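Kojibiose phosphorylase (Gut metagenome, PDB 6W0P) belongs to glycoside hydrolase family 65, enzymes that join a beta-sandwich N-terminal domain to a helical catalytic domain and a small C-terminal beta domain. Local coordinates at residues 444-456 against 493-505. Numbering follows the deposited sequence.
Sequences GIEMLVEISKFLL and AKKCFQYLDKILA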
ATOM      1  N   GLY A 444       7.686 -35.349  -5.913  1.00 42.49           N
ATOM      2  CA  GLY A 444       8.603 -34.605  -5.026  1.00 41.74           C
ATOM      3  C   GLY A 444       9.698 -33.886  -5.780  1.00 40.39           C
ATOM      4  O   GLY A 444       9.840 -32.676  -5.607  1.00 40.81           O
ATOM      5  N   ILE A 445      10.445 -34.618  -6.592  1.00 39.80           N
ATOM      6  CA  ILE A 445      11.614 -34.091  -7.347  1.00 38.24           C
ATOM      7  C   ILE A 445      11.149 -32.890  -8.171  1.00 36.98           C
ATOM      8  O   ILE A 445      11.790 -31.849  -8.086  1.00 35.32           O
ATOM      9  CB  ILE A 445      12.235 -35.206  -8.202  1.00 39.02           C
ATOM     10  CG1 ILE A 445      12.653 -36.391  -7.329  1.00 39.29           C
ATOM     11  CG2 ILE A 445      13.393 -34.668  -9.043  1.00 39.54           C
ATOM     12  CD1 ILE A 445      13.047 -37.631  -8.110  1.00 40.20           C
ATOM     13  N   GLU A 446      10.046 -33.029  -8.909  1.00 37.17           N
ATOM     14  CA  GLU A 446       9.509 -31.942  -9.760  1.00 37.82           C
ATOM     15  C   GLU A 446       9.301 -30.673  -8.913  1.00 37.74           C
ATOM     16  O   GLU A 446       9.793 -29.597  -9.333  1.00 38.18           O
ATOM     17  CB  GLU A 446       8.212 -32.360 -10.447  1.00 38.37           C
ATOM     18  CG  GLU A 446       7.804 -31.354 -11.511  1.00 38.99           C
ATOM     19  CD  GLU A 446       6.451 -31.598 -12.134  1.00 40.48           C
ATOM     20  OE1 GLU A 446       5.944 -32.722 -11.990  1.00 41.87           O
ATOM     21  OE2 GLU A 446       5.900 -30.654 -12.745  1.00 42.20           O
ATOM     22  N   MET A 447       8.610 -30.804  -7.773  1.00 37.41           N
ATOM     23  CA  MET A 447       8.310 -29.691  -6.832  1.00 37.24           C
ATOM     24  C   MET A 447       9.612 -29.069  -6.339  1.00 37.42           C
ATOM     25  O   MET A 447       9.650 -27.832  -6.231  1.00 37.05           O
ATOM     26  CB  MET A 447       7.520 -30.174  -5.616  1.00 36.55           C
ATOM     27  CG  MET A 447       6.151 -30.649  -5.979  1.00 36.13           C
ATOM     28  SD  MET A 447       5.358 -31.453  -4.606  1.00 35.35           S
ATOM     29  CE  MET A 447       4.617 -30.021  -3.818  1.00 35.15           C
ATOM     30  N   LEU A 448      10.622 -29.891  -6.044  1.00 37.56           N
ATOM     31  CA  LEU A 448      11.908 -29.408  -5.476  1.00 37.89           C
ATOM     32  C   LEU A 448      12.704 -28.645  -6.554  1.00 39.14           C
ATOM     33  O   LEU A 448      13.377 -27.623  -6.203  1.00 39.52           O
ATOM     34  CB  LEU A 448      12.710 -30.592  -4.940  1.00 38.58           C
ATOM     35  CG  LEU A 448      12.143 -31.285  -3.699  1.00 38.68           C
ATOM     36  CD1 LEU A 448      13.070 -32.418  -3.271  1.00 39.14           C
ATOM     37  CD2 LEU A 448      11.950 -30.302  -2.542  1.00 38.09           C
ATOM     38  N   VAL A 449      12.668 -29.108  -7.814  1.00 38.23           N
ATOM     39  CA  VAL A 449      13.423 -28.458  -8.926  1.00 37.53           C
ATOM     40  C   VAL A 449      12.763 -27.105  -9.193  1.00 36.60           C
ATOM     41  O   VAL A 449      13.480 -26.106  -9.302  1.00 35.22           O
ATOM     42  CB  VAL A 449      13.496 -29.355 -10.180  1.00 37.73           C
ATOM     43  CG1 VAL A 449      13.909 -28.580 -11.429  1.00 37.25           C
ATOM     44  CG2 VAL A 449      14.433 -30.528  -9.946  1.00 37.68           C
ATOM     45  N   GLU A 450      11.432 -27.086  -9.262  1.00 36.83           N
ATOM     46  CA  GLU A 450      10.671 -25.839  -9.531  1.00 37.04           C
ATOM     47  C   GLU A 450      10.933 -24.825  -8.412  1.00 35.42           C
ATOM     48  O   GLU A 450      11.172 -23.655  -8.758  1.00 35.56           O
ATOM     49  CB  GLU A 450       9.173 -26.114  -9.707  1.00 37.68           C
ATOM     50  CG  GLU A 450       8.851 -26.935 -10.949  1.00 38.99           C
ATOM     51  CD  GLU A 450       9.148 -26.295 -12.300  1.00 39.69           C
ATOM     52  OE1 GLU A 450       9.526 -25.102 -12.330  1.00 39.21           O
ATOM     53  OE2 GLU A 450       9.035 -27.013 -13.320  1.00 41.59           O
ATOM     54  N   ILE A 451      10.896 -25.235  -7.133  1.00 34.11           N
ATOM     55  CA  ILE A 451      11.117 -24.297  -5.989  1.00 32.92           C
ATOM     56  C   ILE A 451      12.554 -23.790  -6.053  1.00 33.25           C
ATOM     57  O   ILE A 451      12.748 -22.569  -5.926  1.00 33.79           O
ATOM     58  CB  ILE A 451      10.801 -24.928  -4.624  1.00 32.38           C
ATOM     59  CG1 ILE A 451       9.310 -25.240  -4.476  1.00 31.80           C
ATOM     60  CG2 ILE A 451      11.303 -24.044  -3.493  1.00 31.56           C
ATOM     61  CD1 ILE A 451       9.036 -26.293  -3.439  1.00 31.60           C
ATOM     62  N   SER A 452      13.525 -24.674  -6.285  1.00 33.99           N
ATOM     63  CA  SER A 452      14.958 -24.301  -6.407  1.00 34.42           C
ATOM     64  C   SER A 452      15.136 -23.287  -7.544  1.00 34.89           C
ATOM     65  O   SER A 452      15.823 -22.294  -7.326  1.00 35.35           O
ATOM     66  CB  SER A 452      15.836 -25.511  -6.552  1.00 34.28           C
ATOM     67  OG  SER A 452      15.662 -26.356  -5.428  1.00 34.08           O
ATOM     68  N   LYS A 453      14.513 -23.509  -8.700  1.00 36.80           N
ATOM     69  CA  LYS A 453      14.557 -22.554  -9.849  1.00 37.64           C
ATOM     70  C   LYS A 453      14.099 -21.156  -9.414  1.00 37.84           C
ATOM     71  O   LYS A 453      14.768 -20.161  -9.770  1.00 39.13           O
ATOM     72  CB  LYS A 453      13.665 -23.058 -10.979  1.00 38.38           C
ATOM     73  CG  LYS A 453      14.332 -24.063 -11.894  1.00 39.75           C
ATOM     74  CD  LYS A 453      13.380 -24.707 -12.882  1.00 41.07           C
ATOM     75  CE  LYS A 453      12.695 -23.753 -13.839  1.00 41.05           C
ATOM     76  NZ  LYS A 453      11.448 -24.355 -14.377  1.00 41.61           N
ATOM     77  N   PHE A 454      12.989 -21.054  -8.676  1.00 37.12           N
ATOM     78  CA  PHE A 454      12.498 -19.748  -8.164  1.00 36.22           C
ATOM     79  C   PHE A 454      13.547 -19.124  -7.241  1.00 35.62           C
ATOM     80  O   PHE A 454      13.879 -17.954  -7.421  1.00 34.30           O
ATOM     81  CB  PHE A 454      11.157 -19.903  -7.459  1.00 35.84           C
ATOM     82  CG  PHE A 454      10.756 -18.686  -6.681  1.00 34.83           C
ATOM     83  CD1 PHE A 454      10.563 -17.477  -7.324  1.00 34.50           C
ATOM     84  CD2 PHE A 454      10.573 -18.752  -5.309  1.00 34.41           C
ATOM     85  CE1 PHE A 454      10.194 -16.350  -6.606  1.00 34.09           C
ATOM     86  CE2 PHE A 454      10.207 -17.622  -4.600  1.00 34.10           C
ATOM     87  CZ  PHE A 454      10.013 -16.428  -5.248  1.00 33.96           C
ATOM     88  N   LEU A 455      14.086 -19.911  -6.308  1.00 36.48           N
ATOM     89  CA  LEU A 455      15.022 -19.406  -5.274  1.00 36.29           C
ATOM     90  C   LEU A 455      16.291 -18.889  -5.960  1.00 36.99           C
ATOM     91  O   LEU A 455      16.838 -17.879  -5.484  1.00 36.22           O
ATOM     92  CB  LEU A 455      15.323 -20.508  -4.261  1.00 36.14           C
ATOM     93  CG  LEU A 455      14.194 -20.838  -3.290  1.00 36.77           C
ATOM     94  CD1 LEU A 455      14.641 -21.899  -2.287  1.00 37.73           C
ATOM     95  CD2 LEU A 455      13.695 -19.597  -2.553  1.00 36.12           C
ATOM     96  N   LEU A 456      16.725 -19.549  -7.041  1.00 38.29           N
ATOM     97  CA  LEU A 456      17.968 -19.206  -7.797  1.00 39.36           C
ATOM     98  C   LEU A 456      17.762 -17.976  -8.680  1.00 37.51           C
ATOM     99  O   LEU A 456      18.757 -17.305  -8.944  1.00 35.70           O
ATOM    100  CB  LEU A 456      18.402 -20.397  -8.660  1.00 42.57           C
ATOM    101  CG  LEU A 456      19.125 -21.508  -7.907  1.00 44.84           C
ATOM    102  CD1 LEU A 456      19.236 -22.762  -8.761  1.00 46.49           C
ATOM    103  CD2 LEU A 456      20.498 -21.042  -7.454  1.00 45.52           C
ATOM    104  N   ALA A 493      16.667 -21.630   2.075  1.00 31.39           N
ATOM    105  CA  ALA A 493      16.986 -21.719   0.633  1.00 32.15           C
ATOM    106  C   ALA A 493      18.185 -22.658   0.432  1.00 33.70           C
ATOM    107  O   ALA A 493      18.129 -23.569  -0.433  1.00 34.13           O
ATOM    108  CB  ALA A 493      17.270 -20.344   0.074  1.00 31.85           C
ATOM    109  N   LYS A 494      19.254 -22.433   1.193  1.00 35.10           N
ATOM    110  CA  LYS A 494      20.465 -23.294   1.181  1.00 35.81           C
ATOM    111  C   LYS A 494      20.055 -24.732   1.522  1.00 35.42           C
ATOM    112  O   LYS A 494      20.510 -25.642   0.798  1.00 35.56           O
ATOM    113  CB  LYS A 494      21.519 -22.739   2.130  1.00 37.37           C
ATOM    114  CG  LYS A 494      22.859 -23.453   2.063  1.00 39.91           C
ATOM    115  CD  LYS A 494      23.940 -22.895   2.980  1.00 40.57           C
ATOM    116  CE  LYS A 494      25.220 -23.703   2.872  1.00 42.35           C
ATOM    117  NZ  LYS A 494      26.393 -22.909   3.306  1.00 43.67           N
ATOM    118  N   LYS A 495      19.157 -24.935   2.497  1.00 34.68           N
ATOM    119  CA  LYS A 495      18.659 -26.294   2.837  1.00 35.24           C
ATOM    120  C   LYS A 495      17.899 -26.883   1.644  1.00 35.35           C
ATOM    121  O   LYS A 495      18.031 -28.090   1.404  1.00 36.08           O
ATOM    122  CB  LYS A 495      17.777 -26.306   4.085  1.00 35.77           C
ATOM    123  CG  LYS A 495      18.522 -26.192   5.405  1.00 36.22           C
ATOM    124  CD  LYS A 495      19.382 -27.403   5.718  1.00 37.37           C
ATOM    125  CE  LYS A 495      19.717 -27.498   7.186  1.00 37.56           C
ATOM    126  NZ  LYS A 495      20.710 -28.566   7.448  1.00 38.76           N
ATOM    127  N   CYS A 496      17.117 -26.086   0.928  1.00 35.13           N
ATOM    128  CA  CYS A 496      16.412 -26.557  -0.287  1.00 35.80           C
ATOM    129  C   CYS A 496      17.445 -27.037  -1.322  1.00 36.61           C
ATOM    130  O   CYS A 496      17.298 -28.157  -1.846  1.00 36.79           O
ATOM    131  CB  CYS A 496      15.544 -25.477  -0.905  1.00 35.39           C
ATOM    132  SG  CYS A 496      14.448 -26.175  -2.168  1.00 35.68           S
ATOM    133  N   PHE A 497      18.488 -26.245  -1.567  1.00 36.57           N
ATOM    134  CA  PHE A 497      19.504 -26.529  -2.612  1.00 36.64           C
ATOM    135  C   PHE A 497      20.207 -27.845  -2.284  1.00 37.27           C
ATOM    136  O   PHE A 497      20.361 -28.669  -3.189  1.00 37.18           O
ATOM    137  CB  PHE A 497      20.514 -25.386  -2.736  1.00 36.15           C
ATOM    138  CG  PHE A 497      19.935 -24.089  -3.237  1.00 35.42           C
ATOM    139  CD1 PHE A 497      18.804 -24.075  -4.026  1.00 34.71           C
ATOM    140  CD2 PHE A 497      20.541 -22.886  -2.918  1.00 35.55           C
ATOM    141  CE1 PHE A 497      18.266 -22.882  -4.468  1.00 35.43           C
ATOM    142  CE2 PHE A 497      20.007 -21.690  -3.365  1.00 36.07           C
ATOM    143  CZ  PHE A 497      18.878 -21.692  -4.159  1.00 35.83           C
ATOM    144  N   GLN A 498      20.602 -28.029  -1.024  1.00 38.03           N
ATOM    145  CA  GLN A 498      21.383 -29.214  -0.590  1.00 38.66           C
ATOM    146  C   GLN A 498      20.490 -30.459  -0.631  1.00 39.33           C
ATOM    147  O   GLN A 498      20.982 -31.509  -1.058  1.00 39.77           O
ATOM    148  CB  GLN A 498      21.997 -28.972   0.778  1.00 39.17           C
ATOM    149  CG  GLN A 498      23.057 -27.883   0.761  1.00 39.43           C
ATOM    150  CD  GLN A 498      23.528 -27.578   2.161  1.00 39.98           C
ATOM    151  OE1 GLN A 498      22.768 -27.696   3.121  1.00 39.76           O
ATOM    152  NE2 GLN A 498      24.788 -27.183   2.282  1.00 39.65           N
ATOM    153  N   TYR A 499      19.201 -30.356  -0.302  1.00 38.66           N
ATOM    154  CA  TYR A 499      18.294 -31.529  -0.392  1.00 39.06           C
ATOM    155  C   TYR A 499      18.139 -31.959  -1.859  1.00 40.24           C
ATOM    156  O   TYR A 499      18.192 -33.172  -2.142  1.00 41.54           O
ATOM    157  CB  TYR A 499      16.934 -31.260   0.253  1.00 38.54           C
ATOM    158  CG  TYR A 499      16.080 -32.490   0.436  1.00 38.06           C
ATOM    159  CD1 TYR A 499      16.569 -33.621   1.081  1.00 38.98           C
ATOM    160  CD2 TYR A 499      14.778 -32.527  -0.030  1.00 37.72           C
ATOM    161  CE1 TYR A 499      15.787 -34.754   1.260  1.00 38.85           C
ATOM    162  CE2 TYR A 499      13.980 -33.645   0.145  1.00 37.72           C
ATOM    163  CZ  TYR A 499      14.485 -34.764   0.785  1.00 38.72           C
ATOM    164  OH  TYR A 499      13.690 -35.867   0.944  1.00 39.39           O
ATOM    165  N   LEU A 500      17.915 -31.015  -2.767  1.00 40.08           N
ATOM    166  CA  LEU A 500      17.691 -31.356  -4.190  1.00 41.79           C
ATOM    167  C   LEU A 500      18.956 -32.029  -4.723  1.00 43.64           C
ATOM    168  O   LEU A 500      18.841 -33.095  -5.331  1.00 42.91           O
ATOM    169  CB  LEU A 500      17.371 -30.103  -5.005  1.00 41.07           C
ATOM    170  CG  LEU A 500      17.216 -30.346  -6.503  1.00 41.03           C
ATOM    171  CD1 LEU A 500      16.203 -31.444  -6.778  1.00 40.80           C
ATOM    172  CD2 LEU A 500      16.813 -29.072  -7.227  1.00 41.17           C
ATOM    173  N   ASP A 501      20.105 -31.398  -4.483  1.00 45.31           N
ATOM    174  CA  ASP A 501      21.448 -31.925  -4.815  1.00 47.64           C
ATOM    175  C   ASP A 501      21.570 -33.400  -4.403  1.00 48.78           C
ATOM    176  O   ASP A 501      21.926 -34.211  -5.279  1.00 47.99           O
ATOM    177  CB  ASP A 501      22.550 -31.075  -4.185  1.00 49.05           C
ATOM    178  CG  ASP A 501      23.919 -31.611  -4.571  1.00 51.84           C
ATOM    179  OD1 ASP A 501      24.285 -32.664  -4.003  1.00 54.09           O
ATOM    180  OD2 ASP A 501      24.572 -31.022  -5.484  1.00 52.52           O
ATOM    181  N   LYS A 502      21.289 -33.729  -3.134  1.00 50.39           N
ATOM    182  CA  LYS A 502      21.335 -35.112  -2.581  1.00 51.93           C
ATOM    183  C   LYS A 502      20.304 -36.017  -3.279  1.00 52.45           C
ATOM    184  O   LYS A 502      20.662 -37.164  -3.587  1.00 52.21           O
ATOM    185  CB  LYS A 502      21.114 -35.099  -1.070  1.00 54.71           C
ATOM    186  CG  LYS A 502      20.961 -36.471  -0.432  1.00 56.23           C
ATOM    187  CD  LYS A 502      21.327 -36.482   1.039  1.00 58.83           C
ATOM    188  CE  LYS A 502      20.635 -37.575   1.821  1.00 60.12           C
ATOM    189  NZ  LYS A 502      19.197 -37.250   2.000  1.00 62.02           N
ATOM    190  N   ILE A 503      19.085 -35.548  -3.561  1.00 50.91           N
ATOM    191  CA  ILE A 503      18.098 -36.384  -4.307  1.00 51.51           C
ATOM    192  C   ILE A 503      18.590 -36.628  -5.750  1.00 53.01           C
ATOM    193  O   ILE A 503      18.423 -37.755  -6.247  1.00 54.37           O
ATOM    194  CB  ILE A 503      16.681 -35.787  -4.257  1.00 51.28           C
ATOM    195  CG1 ILE A 503      16.127 -35.748  -2.830  1.00 51.37           C
ATOM    196  CG2 ILE A 503      15.753 -36.562  -5.176  1.00 51.85           C
ATOM    197  CD1 ILE A 503      15.776 -37.113  -2.258  1.00 51.30           C
ATOM    198  N   LEU A 504      19.200 -35.646  -6.407  1.00 51.93           N
ATOM    199  CA  LEU A 504      19.658 -35.801  -7.811  1.00 53.03           C
ATOM    200  C   LEU A 504      20.833 -36.790  -7.878  1.00 54.01           C
ATOM    201  O   LEU A 504      20.947 -37.467  -8.899  1.00 53.16           O
ATOM    202  CB  LEU A 504      20.020 -34.431  -8.387  1.00 53.23           C
ATOM    203  CG  LEU A 504      18.833 -33.485  -8.588  1.00 53.38           C
ATOM    204  CD1 LEU A 504      19.278 -32.153  -9.178  1.00 53.84           C
ATOM    205  CD2 LEU A 504      17.765 -34.119  -9.465  1.00 54.09           C
ATOM    206  N   ALA A 505      21.613 -36.928  -6.796  1.00 54.64           N
ATOM    207  CA  ALA A 505      22.769 -37.849  -6.675  1.00 53.97           C
ATOM    208  C   ALA A 505      22.343 -39.233  -6.161  1.00 55.50           C
ATOM    209  O   ALA A 505      23.241 -40.060  -5.887  1.00 56.10           O
ATOM    210  CB  ALA A 505      23.806 -37.254  -5.766  1.00 53.01           C
TER
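Ile445 lays its CG1 against Ile503 CG2 at 3.8 Å, where two branched side chains cross at an angle, and this pair opens a seam between two helical segments whose axes approach to 9.9 Å. One turn on, Leu448 sends CD1 obliquely to the CD2–CE2 side of the Tyr499 ring (3.7 Å to CD2), a ring whose one face is covered at its centre by Ile503 CG1. Val449 CG2 meets Leu500 CD1 at 3.7 Å, and Ile451 CG2 touches Cys496 SG at 4.0 Å. Ser452 OG lies 3.5 Å from both that sulfur and Leu500 CD2. This buried hydroxyl is satisfied within its own helix: with OG beside the backbone N (chi1 -59°), it donates to Leu448 O at 2.7 Å, reaching that oxygen from the face opposite to Ser452 N. The carbonyl O of Ser452 lies at the edge of the Phe497 ring, near the ring plane. Leu455 then splits its contacts, CD1 resting on Ala493 and Cys496 and CB touching Phe497 CZ at 3.7 Å. Leu456 CD2 comes obliquely to the same CZ. Helix 418-434 adds Ile427 to Leu448 and Phe424 to Tyr499. Running in roughly opposite directions (138°), the segments exemplify the apolar helix packing of the family 65 catalytic (alpha/alpha)6 barrel.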